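Local coordinates for soluble lytic murein transglycosylase (Pseudomonas aeruginosa, PDB 5OHU), which cleaves the glycan strands of bacterial peptidoglycan as a lytic transglycosylase, acting in both exolytic and endolytic fashion, at residues A[310-315]-A[337-343]; A[342-346]-A[596-600]. All blocks are in the same frame, centred on the assembly; numbering follows the deposited sequence. Where two conformers were deposited one is given.

Contact 1 of 2, residues A[310-315]-A[337-343]; sequences TEWRTR and LAATSRW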
ATOM      1  N   THR A 310      -6.474  -7.402  18.081  1.00 16.43           N
ATOM      2  CA  THR A 310      -7.560  -8.369  18.164  1.00 11.77           C
ATOM      3  C   THR A 310      -7.344  -9.511  17.188  1.00 14.35           C
ATOM      4  O   THR A 310      -7.546 -10.678  17.534  1.00 13.97           O
ATOM      5  CB  THR A 310      -8.894  -7.685  17.867  1.00 20.20           C
ATOM      6  OG1 THR A 310      -9.065  -6.591  18.769  1.00 18.18           O
ATOM      7  CG2 THR A 310     -10.033  -8.649  18.044  1.00 12.20           C
ATOM      8  N   GLU A 311      -6.938  -9.184  15.964  1.00 12.28           N
ATOM      9  CA  GLU A 311      -6.745 -10.202  14.942  1.00 16.36           C
ATOM     10  C   GLU A 311      -5.556 -11.096  15.275  1.00 16.58           C
ATOM     11  O   GLU A 311      -5.597 -12.304  15.025  1.00 14.54           O
ATOM     12  CB  GLU A 311      -6.552  -9.539  13.570  1.00 11.39           C
ATOM     13  CG  GLU A 311      -7.789  -8.847  13.011  1.00 14.51           C
ATOM     14  CD  GLU A 311      -7.700  -8.568  11.504  1.00 25.90           C
ATOM     15  OE1 GLU A 311      -6.745  -7.870  11.086  1.00 22.59           O
ATOM     16  OE2 GLU A 311      -8.589  -9.024  10.739  1.00 25.78           O
ATOM     17  N   TRP A 312      -4.487 -10.525  15.834  1.00 13.50           N
ATOM     18  CA  TRP A 312      -3.325 -11.355  16.125  1.00 17.70           C
ATOM     19  C   TRP A 312      -3.523 -12.155  17.393  1.00 13.05           C
ATOM     20  O   TRP A 312      -2.984 -13.252  17.521  1.00 19.79           O
ATOM     21  CB  TRP A 312      -2.055 -10.508  16.164  1.00 10.76           C
ATOM     22  CG  TRP A 312      -1.512 -10.570  14.824  1.00 16.52           C
ATOM     23  CD1 TRP A 312      -1.647  -9.641  13.830  1.00 19.95           C
ATOM     24  CD2 TRP A 312      -0.826 -11.679  14.252  1.00 10.55           C
ATOM     25  NE1 TRP A 312      -1.059 -10.100  12.672  1.00 13.58           N
ATOM     26  CE2 TRP A 312      -0.554 -11.352  12.905  1.00 10.57           C
ATOM     27  CE3 TRP A 312      -0.413 -12.924  14.748  1.00 12.59           C
ATOM     28  CZ2 TRP A 312       0.143 -12.207  12.056  1.00 10.49           C
ATOM     29  CZ3 TRP A 312       0.269 -13.791  13.893  1.00 15.52           C
ATOM     30  CH2 TRP A 312       0.546 -13.420  12.565  1.00 13.95           C
ATOM     31  N   ARG A 313      -4.330 -11.648  18.312  1.00 19.43           N
ATOM     32  CA  ARG A 313      -4.778 -12.458  19.437  0.59 21.37           C
ATOM     33  C   ARG A 313      -5.558 -13.675  18.949  1.00 19.52           C
ATOM     34  O   ARG A 313      -5.337 -14.803  19.407  1.00 12.84           O
ATOM     35  CB  ARG A 313      -5.636 -11.605  20.377  0.59 23.16           C
ATOM     36  CG  ARG A 313      -5.700 -12.145  21.789  0.59 29.27           C
ATOM     37  CD  ARG A 313      -6.844 -11.559  22.623  0.59 27.52           C
ATOM     38  NE  ARG A 313      -6.743 -10.118  22.778  0.59 21.75           N
ATOM     39  CZ  ARG A 313      -7.560  -9.393  23.537  0.59 21.31           C
ATOM     40  NH1 ARG A 313      -7.385  -8.082  23.615  0.59 16.85           N
ATOM     41  NH2 ARG A 313      -8.533  -9.974  24.226  0.59 12.47           N
ATOM     42  N   THR A 314      -6.468 -13.470  17.980  1.00 17.30           N
ATOM     43  CA  THR A 314      -7.240 -14.598  17.448  1.00 12.95           C
ATOM     44  C   THR A 314      -6.367 -15.524  16.609  1.00 10.96           C
ATOM     45  O   THR A 314      -6.475 -16.753  16.715  1.00 14.84           O
ATOM     46  CB  THR A 314      -8.435 -14.121  16.611  1.00 21.47           C
ATOM     47  OG1 THR A 314      -9.118 -13.043  17.277  1.00 16.83           O
ATOM     48  CG2 THR A 314      -9.430 -15.278  16.412  1.00 18.62           C
ATOM     49  N   ARG A 315      -5.490 -14.954  15.775  1.00 10.85           N
ATOM     50  CA  ARG A 315      -4.584 -15.769  14.970  1.00 12.77           C
ATOM     51  C   ARG A 315      -3.710 -16.649  15.854  1.00 19.85           C
ATOM     52  O   ARG A 315      -3.513 -17.838  15.570  1.00 11.38           O
ATOM     53  CB  ARG A 315      -3.719 -14.869  14.083  1.00 12.48           C
ATOM     54  CG  ARG A 315      -4.462 -14.331  12.866  1.00 13.04           C
ATOM     55  CD  ARG A 315      -3.694 -13.253  12.095  1.00 15.09           C
ATOM     56  NE  ARG A 315      -4.482 -12.896  10.923  1.00 12.74           N
ATOM     57  CZ  ARG A 315      -4.597 -11.680  10.408  1.00 15.31           C
ATOM     58  NH1 ARG A 315      -3.945 -10.656  10.942  1.00 12.65           N
ATOM     59  NH2 ARG A 315      -5.370 -11.493   9.347  1.00 14.58           N
ATOM     60  N   LEU A 337     -14.805  -5.729  12.240  1.00 21.95           N
ATOM     61  CA  LEU A 337     -14.110  -7.002  12.065  1.00 13.93           C
ATOM     62  C   LEU A 337     -15.102  -8.145  11.877  1.00 13.82           C
ATOM     63  O   LEU A 337     -14.888  -9.030  11.042  1.00 16.53           O
ATOM     64  CB  LEU A 337     -13.200  -7.294  13.256  1.00 12.91           C
ATOM     65  CG  LEU A 337     -11.887  -6.524  13.374  1.00 17.10           C
ATOM     66  CD1 LEU A 337     -11.089  -7.144  14.489  1.00 13.16           C
ATOM     67  CD2 LEU A 337     -11.067  -6.564  12.101  1.00 17.63           C
ATOM     68  N   ALA A 338     -16.200  -8.124  12.636  1.00 13.64           N
ATOM     69  CA  ALA A 338     -17.219  -9.158  12.518  1.00 18.21           C
ATOM     70  C   ALA A 338     -17.819  -9.219  11.113  1.00 24.18           C
ATOM     71  O   ALA A 338     -18.257 -10.290  10.678  1.00 26.28           O
ATOM     72  CB  ALA A 338     -18.323  -8.919  13.550  1.00 15.67           C
ATOM     73  N   ALA A 339     -17.869  -8.091  10.398  1.00 18.21           N
ATOM     74  CA  ALA A 339     -18.488  -8.079   9.075  1.00 23.99           C
ATOM     75  C   ALA A 339     -17.613  -8.705   7.996  1.00 19.04           C
ATOM     76  O   ALA A 339     -18.119  -9.022   6.922  1.00 26.25           O
ATOM     77  CB  ALA A 339     -18.838  -6.651   8.647  1.00 20.42           C
ATOM     78  N   THR A 340     -16.322  -8.882   8.235  1.00 18.19           N
ATOM     79  CA  THR A 340     -15.455  -9.366   7.171  1.00 19.19           C
ATOM     80  C   THR A 340     -15.658 -10.852   6.909  1.00 21.68           C
ATOM     81  O   THR A 340     -15.998 -11.638   7.802  1.00 21.64           O
ATOM     82  CB  THR A 340     -14.001  -9.127   7.523  1.00 15.50           C
ATOM     83  OG1 THR A 340     -13.656  -9.980   8.623  1.00 13.48           O
ATOM     84  CG2 THR A 340     -13.804  -7.649   7.901  1.00 13.32           C
ATOM     85  N   SER A 341     -15.410 -11.239   5.663  1.00 19.08           N
ATOM     86  CA  SER A 341     -15.455 -12.653   5.321  1.00 13.77           C
ATOM     87  C   SER A 341     -14.426 -13.447   6.112  1.00 13.23           C
ATOM     88  O   SER A 341     -14.664 -14.612   6.431  1.00 14.53           O
ATOM     89  CB  SER A 341     -15.223 -12.828   3.825  1.00 16.72           C
ATOM     90  OG  SER A 341     -14.067 -12.109   3.431  1.00 25.81           O
ATOM     91  N   ARG A 342     -13.288 -12.829   6.445  1.00 12.95           N
ATOM     92  CA  ARG A 342     -12.261 -13.484   7.249  1.00 19.18           C
ATOM     93  C   ARG A 342     -12.815 -13.979   8.585  1.00 12.53           C
ATOM     94  O   ARG A 342     -12.708 -15.169   8.921  1.00 14.43           O
ATOM     95  CB  ARG A 342     -11.090 -12.523   7.478  1.00 15.45           C
ATOM     96  CG  ARG A 342     -10.071 -13.078   8.460  1.00 20.79           C
ATOM     97  CD  ARG A 342      -8.970 -12.097   8.734  1.00 11.85           C
ATOM     98  NE  ARG A 342      -8.219 -11.803   7.517  1.00 13.87           N
ATOM     99  CZ  ARG A 342      -7.947 -10.566   7.117  1.00 25.24           C
ATOM    100  NH1 ARG A 342      -8.382  -9.538   7.841  1.00 30.69           N
ATOM    101  NH2 ARG A 342      -7.257 -10.370   6.007  1.00 22.06           N
ATOM    102  N   TRP A 343     -13.399 -13.090   9.372  1.00 12.67           N
ATOM    103  CA  TRP A 343     -13.788 -13.538  10.703  1.00 17.63           C
ATOM    104  C   TRP A 343     -15.132 -14.239  10.713  1.00 17.38           C
ATOM    105  O   TRP A 343     -15.395 -15.014  11.643  1.00 13.69           O
ATOM    106  CB  TRP A 343     -13.745 -12.373  11.698  1.00 15.93           C
ATOM    107  CG  TRP A 343     -12.345 -11.895  11.776  1.00 12.37           C
ATOM    108  CD1 TRP A 343     -11.841 -10.673  11.369  1.00 12.36           C
ATOM    109  CD2 TRP A 343     -11.222 -12.676  12.176  1.00 12.04           C
ATOM    110  NE1 TRP A 343     -10.479 -10.659  11.528  1.00 12.07           N
ATOM    111  CE2 TRP A 343     -10.076 -11.871  12.026  1.00 12.83           C
ATOM    112  CE3 TRP A 343     -11.077 -13.978  12.673  1.00 11.90           C
ATOM    113  CZ2 TRP A 343      -8.802 -12.326  12.352  1.00 17.18           C
ATOM    114  CZ3 TRP A 343      -9.818 -14.428  12.983  1.00 15.14           C
ATOM    115  CH2 TRP A 343      -8.694 -13.606  12.823  1.00 15.76           C
TER

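Contact 2 of 2, residues A[342-346]-A[596-600]; sequences RWRYW and DVWIE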
ATOM      1  N   ARG A 342     -13.288 -12.829   6.445  1.00 12.95           N
ATOM      2  CA  ARG A 342     -12.261 -13.484   7.249  1.00 19.18           C
ATOM      3  C   ARG A 342     -12.815 -13.979   8.585  1.00 12.53           C
ATOM      4  O   ARG A 342     -12.708 -15.169   8.921  1.00 14.43           O
ATOM      5  CB  ARG A 342     -11.090 -12.523   7.478  1.00 15.45           C
ATOM      6  CG  ARG A 342     -10.071 -13.078   8.460  1.00 20.79           C
ATOM      7  CD  ARG A 342      -8.970 -12.097   8.734  1.00 11.85           C
ATOM      8  NE  ARG A 342      -8.219 -11.803   7.517  1.00 13.87           N
ATOM      9  CZ  ARG A 342      -7.947 -10.566   7.117  1.00 25.24           C
ATOM     10  NH1 ARG A 342      -8.382  -9.538   7.841  1.00 30.69           N
ATOM     11  NH2 ARG A 342      -7.257 -10.370   6.007  1.00 22.06           N
ATOM     12  N   TRP A 343     -13.399 -13.090   9.372  1.00 12.67           N
ATOM     13  CA  TRP A 343     -13.788 -13.538  10.703  1.00 17.63           C
ATOM     14  C   TRP A 343     -15.132 -14.239  10.713  1.00 17.38           C
ATOM     15  O   TRP A 343     -15.395 -15.014  11.643  1.00 13.69           O
ATOM     16  CB  TRP A 343     -13.745 -12.373  11.698  1.00 15.93           C
ATOM     17  CG  TRP A 343     -12.345 -11.895  11.776  1.00 12.37           C
ATOM     18  CD1 TRP A 343     -11.841 -10.673  11.369  1.00 12.36           C
ATOM     19  CD2 TRP A 343     -11.222 -12.676  12.176  1.00 12.04           C
ATOM     20  NE1 TRP A 343     -10.479 -10.659  11.528  1.00 12.07           N
ATOM     21  CE2 TRP A 343     -10.076 -11.871  12.026  1.00 12.83           C
ATOM     22  CE3 TRP A 343     -11.077 -13.978  12.673  1.00 11.90           C
ATOM     23  CZ2 TRP A 343      -8.802 -12.326  12.352  1.00 17.18           C
ATOM     24  CZ3 TRP A 343      -9.818 -14.428  12.983  1.00 15.14           C
ATOM     25  CH2 TRP A 343      -8.694 -13.606  12.823  1.00 15.76           C
ATOM     26  N   ARG A 344     -15.966 -14.037   9.691  1.00 15.82           N
ATOM     27  CA  ARG A 344     -17.109 -14.932   9.526  1.00 15.66           C
ATOM     28  C   ARG A 344     -16.622 -16.343   9.240  1.00 18.49           C
ATOM     29  O   ARG A 344     -17.142 -17.321   9.799  1.00 14.65           O
ATOM     30  CB  ARG A 344     -18.033 -14.439   8.408  1.00 13.90           C
ATOM     31  CG  ARG A 344     -18.894 -13.233   8.795  1.00 18.94           C
ATOM     32  CD  ARG A 344     -19.911 -12.887   7.720  1.00 21.01           C
ATOM     33  NE  ARG A 344     -19.274 -12.054   6.706  1.00 40.30           N
ATOM     34  CZ  ARG A 344     -19.559 -12.067   5.406  1.00 47.59           C
ATOM     35  NH1 ARG A 344     -20.500 -12.877   4.938  1.00 44.63           N
ATOM     36  NH2 ARG A 344     -18.899 -11.251   4.588  1.00 47.43           N
ATOM     37  N   TYR A 345     -15.591 -16.472   8.401  1.00 13.07           N
ATOM     38  CA  TYR A 345     -15.047 -17.800   8.160  1.00 12.86           C
ATOM     39  C   TYR A 345     -14.477 -18.394   9.439  1.00 13.26           C
ATOM     40  O   TYR A 345     -14.766 -19.547   9.774  1.00 17.15           O
ATOM     41  CB  TYR A 345     -13.971 -17.786   7.065  1.00 14.89           C
ATOM     42  CG  TYR A 345     -13.317 -19.148   6.964  1.00 16.44           C
ATOM     43  CD1 TYR A 345     -13.989 -20.214   6.337  1.00 16.59           C
ATOM     44  CD2 TYR A 345     -12.062 -19.387   7.534  1.00 12.12           C
ATOM     45  CE1 TYR A 345     -13.433 -21.478   6.268  1.00 12.47           C
ATOM     46  CE2 TYR A 345     -11.482 -20.644   7.466  1.00 11.94           C
ATOM     47  CZ  TYR A 345     -12.175 -21.685   6.828  1.00 21.43           C
ATOM     48  OH  TYR A 345     -11.604 -22.937   6.759  1.00 11.93           O
ATOM     49  N   TRP A 346     -13.636 -17.639  10.154  1.00 14.03           N
ATOM     50  CA  TRP A 346     -12.966 -18.249  11.296  1.00 12.09           C
ATOM     51  C   TRP A 346     -13.920 -18.498  12.460  1.00 17.00           C
ATOM     52  O   TRP A 346     -13.703 -19.443  13.225  1.00 16.33           O
ATOM     53  CB  TRP A 346     -11.750 -17.417  11.704  1.00 11.85           C
ATOM     54  CG  TRP A 346     -10.584 -17.717  10.769  1.00 11.64           C
ATOM     55  CD1 TRP A 346     -10.029 -16.879   9.847  1.00 14.60           C
ATOM     56  CD2 TRP A 346      -9.897 -18.975  10.629  1.00 11.43           C
ATOM     57  NE1 TRP A 346      -9.017 -17.520   9.161  1.00 11.47           N
ATOM     58  CE2 TRP A 346      -8.924 -18.811   9.614  1.00 16.82           C
ATOM     59  CE3 TRP A 346     -10.013 -20.221  11.257  1.00 11.35           C
ATOM     60  CZ2 TRP A 346      -8.065 -19.853   9.221  1.00 14.22           C
ATOM     61  CZ3 TRP A 346      -9.153 -21.262  10.872  1.00 11.15           C
ATOM     62  CH2 TRP A 346      -8.194 -21.068   9.870  1.00 15.91           C
ATOM     63  N   ASP A 596      -5.249 -23.675   6.121  1.00 10.93           N
ATOM     64  CA  ASP A 596      -5.912 -22.389   6.324  1.00 11.04           C
ATOM     65  C   ASP A 596      -5.404 -21.686   7.587  1.00 14.37           C
ATOM     66  O   ASP A 596      -5.280 -20.453   7.598  1.00 12.67           O
ATOM     67  CB  ASP A 596      -7.441 -22.563   6.339  1.00 11.25           C
ATOM     68  CG  ASP A 596      -7.919 -23.560   7.379  1.00 17.58           C
ATOM     69  OD1 ASP A 596      -7.080 -24.215   8.027  1.00 13.79           O
ATOM     70  OD2 ASP A 596      -9.151 -23.697   7.548  1.00 18.85           O
ATOM     71  N   VAL A 597      -5.062 -22.442   8.637  1.00 10.66           N
ATOM     72  CA  VAL A 597      -4.410 -21.844   9.797  1.00 14.37           C
ATOM     73  C   VAL A 597      -3.050 -21.264   9.408  1.00 12.09           C
ATOM     74  O   VAL A 597      -2.692 -20.146   9.804  1.00 14.39           O
ATOM     75  CB  VAL A 597      -4.274 -22.874  10.937  1.00 18.13           C
ATOM     76  CG1 VAL A 597      -3.406 -22.288  12.086  1.00 12.25           C
ATOM     77  CG2 VAL A 597      -5.634 -23.291  11.470  1.00 10.47           C
ATOM     78  N   TRP A 598      -2.259 -22.026   8.651  1.00 12.06           N
ATOM     79  CA  TRP A 598      -0.931 -21.542   8.273  1.00 14.16           C
ATOM     80  C   TRP A 598      -1.021 -20.239   7.497  1.00 11.98           C
ATOM     81  O   TRP A 598      -0.284 -19.290   7.782  1.00 16.53           O
ATOM     82  CB  TRP A 598      -0.175 -22.582   7.446  1.00 10.33           C
ATOM     83  CG  TRP A 598       1.258 -22.139   7.220  1.00 14.20           C
ATOM     84  CD1 TRP A 598       2.307 -22.280   8.094  1.00 16.99           C
ATOM     85  CD2 TRP A 598       1.790 -21.453   6.070  1.00 11.73           C
ATOM     86  NE1 TRP A 598       3.455 -21.737   7.551  1.00 16.62           N
ATOM     87  CE2 TRP A 598       3.163 -21.236   6.308  1.00 12.84           C
ATOM     88  CE3 TRP A 598       1.244 -21.035   4.853  1.00 10.68           C
ATOM     89  CZ2 TRP A 598       3.988 -20.606   5.383  1.00 16.54           C
ATOM     90  CZ3 TRP A 598       2.068 -20.404   3.933  1.00 10.82           C
ATOM     91  CH2 TRP A 598       3.424 -20.192   4.209  1.00 15.55           C
ATOM     92  N   ILE A 599      -1.932 -20.169   6.521  1.00 11.12           N
ATOM     93  CA  ILE A 599      -2.087 -18.946   5.740  1.00 11.27           C
ATOM     94  C   ILE A 599      -2.510 -17.802   6.639  1.00 11.85           C
ATOM     95  O   ILE A 599      -1.963 -16.695   6.566  1.00 13.04           O
ATOM     96  CB  ILE A 599      -3.100 -19.148   4.597  1.00 11.16           C
ATOM     97  CG1 ILE A 599      -2.484 -19.988   3.478  1.00 11.20           C
ATOM     98  CG2 ILE A 599      -3.466 -17.798   4.003  1.00 11.31           C
ATOM     99  CD1 ILE A 599      -3.523 -20.803   2.724  1.00 11.41           C
ATOM    100  N   GLU A 600      -3.497 -18.057   7.501  1.00 15.60           N
ATOM    101  CA  GLU A 600      -4.034 -17.006   8.351  1.00 10.83           C
ATOM    102  C   GLU A 600      -2.975 -16.445   9.291  1.00 19.87           C
ATOM    103  O   GLU A 600      -3.049 -15.270   9.677  1.00 13.37           O
ATOM    104  CB  GLU A 600      -5.206 -17.533   9.176  1.00 10.87           C
ATOM    105  CG  GLU A 600      -6.030 -16.417   9.769  1.00 12.54           C
ATOM    106  CD  GLU A 600      -6.510 -15.455   8.703  1.00 23.45           C
ATOM    107  OE1 GLU A 600      -7.161 -15.945   7.727  1.00 18.13           O
ATOM    108  OE2 GLU A 600      -6.184 -14.239   8.810  1.00 16.13           O
TER

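Contact 1 of 2, residues A[310-315]-A[337-343]
Glu311 reaches from helix 307-319 to the indole of Trp343 and the guanidinium of Arg342. Its CB lies 3.8 Å from Trp343 CZ2, and CG, set beside the backbone N (chi1 -69°), runs on along the ring edge past NE1. CD follows in the plane of the indole, while CG also touches Leu337 CD1. OE2 takes two bonds. Trp343 NE1 donates to the anti lone pair of Glu311 OE2 at 2.6 Å, nearly straight at 161°. Arg342 NH1 meets Glu311 OE2 on the syn side at 3.0 Å, a bent salt bridge (131°). Two donors from adjacent residues thus fix the rotation of the carboxylate. OE1 has a long charge contact with Arg315 NH1, lying well out of that guanidinium plane. Arg315 NH2 stands over a face of the Arg342 guanidinium and is paired with Glu600. That carboxylate probably offsets the closeness of the two arginines.

Further along the indole, Thr314 CG2 meets Trp343 CZ3 at 3.6 Å, and Thr310 CG2 packs on Leu337 CD1. Helix 307-319 is joined to helix 335-338 and the start of helix 341-354, with Leu329 of helix 323-330 against Thr314 and Leu333 of the following loop touching both Thr310 and Trp343.

Contact 2 of 2, residues A[342-346]-A[596-600]
The segments 342-346 and 596-600 run roughly antiparallel, their axes 146° apart and 12.9 Å at closest approach, a gap that long side chains bridge. Trp346 carries much of the contact. Its indole enters edge first: NE1 donates to Glu600 OE1 at 2.8 Å, with the oxygen near the ring plane but the donor standing well above the carboxylate plane. Next along the same edge, Trp346 CZ2 lies 3.3 Å from Asp596 O, and CH2 packs on Val597 CG2 at 3.7 Å. With CG anti to the backbone N (chi1 -164°), Glu600 CG lies 3.2 Å from Trp346 NE1. The bend at chi2 then turns the carboxylate so that OE1 meets the indole and OE2 faces Arg342, making a weak, long ion pair with Arg342 NE at 3.4 Å. Tyr375 hydroxyl bonds to both Glu600 OE1 and Arg342 NE, and so braces this pair from helix 374-383.

At the other end Tyr345 OH donates to the anti lone pair of Asp596 OD2 (2.7 Å), while its CE2 sits over the centre of the Trp346 ring. Arg382 meets both Tyr345 OH and Asp596 OD2, so the buried carboxylate probably stays charged.

The contact joins a helix of the superhelical ring to the lysozyme-like SLT domain, consistent with the Slt70-like architecture.

Overall arrangement
From the N terminus the chain passes through a long run of helices before reaching 310-315. Contact 1 then closes a short loop of 21 intervening residues, tying helix 307-319 to two helices that soon follow it. Contact 2 begins where contact 1 ends, with Arg342 and Trp343 common to both, and closes a far larger loop of 249 residues that returns through the SLT domain to helix 595-600. The loops therefore follow one another along the chain, overlapping at those two shared residues. In space their centres are 8 Å apart, and Arg315 joins Glu600 directly, so helix 307-319, helix 341-354 and helix 595-600 meet at one charged junction between the alpha-superhelical ring and the SLT domain.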